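Local coordinates for protein sialidase B (Streptococcus pneumoniae serotype 4, PDB 4XJW) that cleaves terminal sialic acid residues from the oligosaccharide chains of glycoproteins and glycolipids, as a family 33 glycosyl hydrolase, at residues F89-G101 with N639-L652. The protein carries 1 engineered substitution. Residues are numbered along the deposited sequence; the frame is centred on the assembly and turned at random. Where two conformers were deposited one is given.
Sequences FSRPASLWGKHKG and NELHLSNVVQYIDL
Arg91 to Lys100 and Glu640 to Leu652 run alongside each other in the same direction, the alpha carbons of Pro92 and Glu640 being 6.1 Å apart and those of His99 and Ile650 9.5 Å. No backbone-to-backbone hydrogen bond joins them, so side chains bridge the gap. Arg91 shows how one guanidinium can tie two distant parts of a chain together. Its chain bends at chi3 (82°), which turns NE back onto Pro92 O and NH2 onto Ala93 O of its own loop, while NH1 reaches a lone pair of Ser644 O at 2.9 Å, in the carbonyl plane. Leu643 CB lies over one face of the guanidinium, while its CD2 packs on Arg91 CG at 3.5 Å, and a water links NH2 to Asn645 O. Pro92 CB rests on Glu640 CG (3.6 Å). Farther along, Trp96 NE1 donates a hydrogen bond to Gln648 OE1 (2.9 Å, 153° at the hydrogen) with indole and amide tilted only 14° apart; Gln648 NE2 donates one to Asn645 O, which fixes the amide flip. Ile650 CG2 touches Trp96 CH2 at 3.9 Å. At the solvent-exposed end, a water joins His99 NE2, Lys100 NZ and Asp651 O, while the Asp651 carboxylate, through OD1, is hydrogen-bonded to His625 ND1. The arrangement is an interdomain interface, strand ends and the loop between them in the N-terminal concanavalin-like beta-sandwich meeting strand 647-652 of the sialidase beta-propeller and the loop leading into it.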
# COMPACT_ATOMS: atom_id res chain seq x y z
N PHE A 89 6.43 -23.09 -5.37
CA PHE A 89 5.92 -21.75 -5.68
C PHE A 89 5.07 -21.27 -4.52
O PHE A 89 4.28 -22.03 -3.97
CB PHE A 89 5.05 -21.77 -6.94
CG PHE A 89 5.70 -22.41 -8.11
CD1 PHE A 89 6.88 -21.88 -8.63
CD2 PHE A 89 5.17 -23.54 -8.69
CE1 PHE A 89 7.50 -22.47 -9.72
CE2 PHE A 89 5.79 -24.14 -9.77
CZ PHE A 89 6.95 -23.60 -10.28
N SER A 90 5.23 -20.00 -4.15
CA SER A 90 4.48 -19.49 -3.03
C SER A 90 4.41 -17.97 -3.07
O SER A 90 5.17 -17.33 -3.81
CB SER A 90 5.12 -19.93 -1.71
OG SER A 90 6.35 -19.24 -1.52
N ARG A 91 3.50 -17.40 -2.30
CA ARG A 91 3.53 -15.98 -2.05
C ARG A 91 3.08 -15.69 -0.62
O ARG A 91 2.07 -16.21 -0.16
CB ARG A 91 2.63 -15.20 -3.01
CG ARG A 91 3.00 -13.73 -3.04
CD ARG A 91 1.85 -12.88 -3.58
NE ARG A 91 0.86 -12.58 -2.55
CZ ARG A 91 -0.18 -11.78 -2.75
NH1 ARG A 91 -0.36 -11.21 -3.94
NH2 ARG A 91 -1.04 -11.56 -1.75
N PRO A 92 3.84 -14.83 0.08
CA PRO A 92 3.42 -14.38 1.41
C PRO A 92 2.07 -13.65 1.38
O PRO A 92 1.60 -13.25 0.29
CB PRO A 92 4.52 -13.40 1.80
CG PRO A 92 5.74 -13.96 1.10
CD PRO A 92 5.21 -14.39 -0.24
N ALA A 93 1.47 -13.48 2.56
CA ALA A 93 0.31 -12.61 2.78
C ALA A 93 -0.79 -12.85 1.76
O ALA A 93 -1.25 -11.92 1.11
CB ALA A 93 0.74 -11.14 2.77
N SER A 94 -1.22 -14.10 1.62
CA SER A 94 -2.26 -14.45 0.65
C SER A 94 -3.63 -14.77 1.25
O SER A 94 -4.60 -14.92 0.51
CB SER A 94 -1.78 -15.60 -0.23
OG SER A 94 -0.67 -15.21 -1.02
N LEU A 95 -3.71 -14.89 2.58
CA LEU A 95 -4.90 -15.46 3.24
C LEU A 95 -5.55 -14.53 4.25
O LEU A 95 -4.91 -13.62 4.78
CB LEU A 95 -4.52 -16.74 4.00
CG LEU A 95 -4.00 -17.90 3.17
CD1 LEU A 95 -3.54 -19.04 4.09
CD2 LEU A 95 -5.06 -18.41 2.23
N TRP A 96 -6.82 -14.77 4.53
CA TRP A 96 -7.50 -14.20 5.68
C TRP A 96 -7.69 -15.26 6.75
O TRP A 96 -7.77 -16.46 6.44
CB TRP A 96 -8.85 -13.64 5.26
CG TRP A 96 -8.78 -12.20 4.84
CD1 TRP A 96 -8.39 -11.71 3.62
CD2 TRP A 96 -9.09 -11.05 5.65
NE1 TRP A 96 -8.45 -10.33 3.62
CE2 TRP A 96 -8.87 -9.90 4.86
CE3 TRP A 96 -9.52 -10.88 6.97
CZ2 TRP A 96 -9.07 -8.60 5.34
CZ3 TRP A 96 -9.73 -9.59 7.45
CH2 TRP A 96 -9.51 -8.47 6.63
N GLY A 97 -7.77 -14.84 8.00
CA GLY A 97 -7.95 -15.76 9.12
C GLY A 97 -9.31 -15.61 9.76
O GLY A 97 -10.14 -16.54 9.74
N LYS A 98 -9.56 -14.42 10.32
CA LYS A 98 -10.82 -14.10 11.00
C LYS A 98 -11.30 -12.71 10.63
O LYS A 98 -10.51 -11.84 10.26
CB LYS A 98 -10.64 -14.15 12.53
CG LYS A 98 -10.44 -15.54 13.11
CD LYS A 98 -10.39 -15.51 14.65
CE LYS A 98 -11.79 -15.47 15.26
NZ LYS A 98 -11.76 -15.04 16.69
N HIS A 99 -12.61 -12.50 10.76
CA HIS A 99 -13.24 -11.21 10.49
C HIS A 99 -14.51 -11.17 11.32
O HIS A 99 -15.30 -12.12 11.30
CB HIS A 99 -13.55 -11.09 8.99
CG HIS A 99 -14.25 -9.82 8.60
ND1 HIS A 99 -13.67 -8.58 8.72
CD2 HIS A 99 -15.46 -9.61 8.03
CE1 HIS A 99 -14.50 -7.65 8.28
NE2 HIS A 99 -15.60 -8.26 7.86
N LYS A 100 -14.69 -10.10 12.09
CA LYS A 100 -15.88 -9.91 12.93
C LYS A 100 -16.18 -11.11 13.82
O LYS A 100 -17.34 -11.51 13.97
CB LYS A 100 -17.09 -9.56 12.07
CG LYS A 100 -16.98 -8.22 11.38
CD LYS A 100 -18.17 -7.97 10.48
CE LYS A 100 -18.07 -6.61 9.83
NZ LYS A 100 -19.27 -6.31 8.99
N GLY A 101 -15.13 -11.68 14.39
CA GLY A 101 -15.26 -12.78 15.34
C GLY A 101 -15.56 -14.15 14.74
O GLY A 101 -15.92 -15.07 15.48
N ASN A 639 11.01 -10.08 3.00
CA ASN A 639 10.43 -11.28 2.38
C ASN A 639 9.08 -11.01 1.73
O ASN A 639 8.55 -11.89 1.06
CB ASN A 639 10.27 -12.41 3.40
CG ASN A 639 10.12 -13.77 2.73
OD1 ASN A 639 11.01 -14.21 2.00
ND2 ASN A 639 9.01 -14.45 2.99
N GLU A 640 8.52 -9.83 1.94
CA GLU A 640 7.17 -9.55 1.46
C GLU A 640 7.09 -8.35 0.52
O GLU A 640 6.05 -7.71 0.41
CB GLU A 640 6.18 -9.43 2.64
CG GLU A 640 6.20 -10.67 3.54
CD GLU A 640 5.00 -10.83 4.45
OE1 GLU A 640 4.08 -9.96 4.43
OE2 GLU A 640 4.96 -11.85 5.17
N LEU A 641 8.21 -8.03 -0.14
CA LEU A 641 8.27 -6.98 -1.15
C LEU A 641 7.46 -7.40 -2.37
O LEU A 641 7.32 -8.59 -2.66
CB LEU A 641 9.71 -6.76 -1.61
CG LEU A 641 10.69 -6.39 -0.49
CD1 LEU A 641 12.08 -6.37 -1.07
CD2 LEU A 641 10.34 -5.03 0.06
N HIS A 642 6.90 -6.42 -3.06
CA HIS A 642 6.36 -6.63 -4.41
C HIS A 642 5.20 -7.62 -4.46
O HIS A 642 5.19 -8.56 -5.29
CB HIS A 642 7.47 -7.07 -5.39
CG HIS A 642 8.75 -6.30 -5.21
ND1 HIS A 642 8.78 -4.95 -4.93
CD2 HIS A 642 10.04 -6.72 -5.20
CE1 HIS A 642 10.04 -4.56 -4.78
NE2 HIS A 642 10.83 -5.61 -4.96
N LEU A 643 4.21 -7.40 -3.60
CA LEU A 643 2.99 -8.19 -3.58
C LEU A 643 1.87 -7.37 -4.18
O LEU A 643 1.74 -6.19 -3.86
CB LEU A 643 2.60 -8.59 -2.16
CG LEU A 643 3.67 -9.26 -1.30
CD1 LEU A 643 3.16 -9.48 0.12
CD2 LEU A 643 4.14 -10.57 -1.91
N SER A 644 1.07 -8.02 -5.02
CA SER A 644 -0.08 -7.35 -5.62
C SER A 644 -1.38 -7.57 -4.85
O SER A 644 -1.63 -8.64 -4.27
CB SER A 644 -0.24 -7.79 -7.07
OG SER A 644 0.86 -7.37 -7.83
N ASN A 645 -2.22 -6.53 -4.84
CA ASN A 645 -3.58 -6.61 -4.30
C ASN A 645 -3.62 -6.98 -2.83
O ASN A 645 -4.45 -7.79 -2.39
CB ASN A 645 -4.43 -7.57 -5.14
CG ASN A 645 -4.76 -7.02 -6.51
OD1 ASN A 645 -4.31 -5.94 -6.87
ND2 ASN A 645 -5.54 -7.78 -7.28
N VAL A 646 -2.72 -6.36 -2.07
CA VAL A 646 -2.69 -6.50 -0.61
C VAL A 646 -3.27 -5.29 0.13
O VAL A 646 -3.52 -5.38 1.33
CB VAL A 646 -1.28 -6.83 -0.10
CG1 VAL A 646 -0.90 -8.26 -0.51
CG2 VAL A 646 -0.27 -5.80 -0.64
N VAL A 647 -3.48 -4.17 -0.58
CA VAL A 647 -4.18 -3.02 0.01
C VAL A 647 -5.67 -3.30 -0.18
O VAL A 647 -6.17 -3.40 -1.31
CB VAL A 647 -3.79 -1.69 -0.66
CG1 VAL A 647 -4.61 -0.53 -0.06
CG2 VAL A 647 -2.29 -1.41 -0.47
N GLN A 648 -6.36 -3.49 0.94
CA GLN A 648 -7.73 -3.98 0.95
C GLN A 648 -8.62 -3.14 1.85
O GLN A 648 -8.15 -2.49 2.78
CB GLN A 648 -7.74 -5.44 1.43
CG GLN A 648 -6.95 -6.36 0.52
CD GLN A 648 -6.92 -7.79 0.98
OE1 GLN A 648 -7.43 -8.14 2.04
NE2 GLN A 648 -6.28 -8.65 0.17
N TYR A 649 -9.92 -3.14 1.54
CA TYR A 649 -10.91 -2.31 2.23
C TYR A 649 -11.94 -3.18 2.95
O TYR A 649 -12.50 -4.12 2.37
CB TYR A 649 -11.64 -1.42 1.20
CG TYR A 649 -12.77 -0.60 1.80
CD1 TYR A 649 -12.50 0.57 2.50
CD2 TYR A 649 -14.10 -1.00 1.68
CE1 TYR A 649 -13.52 1.33 3.06
CE2 TYR A 649 -15.14 -0.24 2.25
CZ TYR A 649 -14.83 0.92 2.93
OH TYR A 649 -15.82 1.70 3.50
N ILE A 650 -12.20 -2.86 4.22
CA ILE A 650 -13.26 -3.52 4.97
C ILE A 650 -14.21 -2.50 5.60
O ILE A 650 -13.84 -1.34 5.79
CB ILE A 650 -12.71 -4.45 6.06
CG1 ILE A 650 -11.85 -3.67 7.06
CG2 ILE A 650 -11.91 -5.61 5.45
CD1 ILE A 650 -11.44 -4.46 8.29
N ASP A 651 -15.41 -2.96 5.92
CA ASP A 651 -16.43 -2.15 6.58
C ASP A 651 -16.71 -2.75 7.96
O ASP A 651 -16.99 -3.95 8.07
CB ASP A 651 -17.71 -2.16 5.73
CG ASP A 651 -18.85 -1.36 6.35
OD1 ASP A 651 -19.51 -1.88 7.28
OD2 ASP A 651 -19.08 -0.22 5.90
N LEU A 652 -16.62 -1.93 9.00
CA LEU A 652 -16.90 -2.39 10.36
C LEU A 652 -17.96 -1.54 11.03
O LEU A 652 -18.14 -0.36 10.69
CB LEU A 652 -15.62 -2.38 11.19
CG LEU A 652 -14.52 -3.35 10.75
CD1 LEU A 652 -13.21 -3.02 11.47
CD2 LEU A 652 -14.95 -4.77 11.02
O HOH W 1 -3.75 -10.73 -1.64
O HOH W 2 2.87 -13.80 4.99
O HOH W 3 -17.72 -6.50 6.72
O HOH W 4 -20.37 -4.19 8.10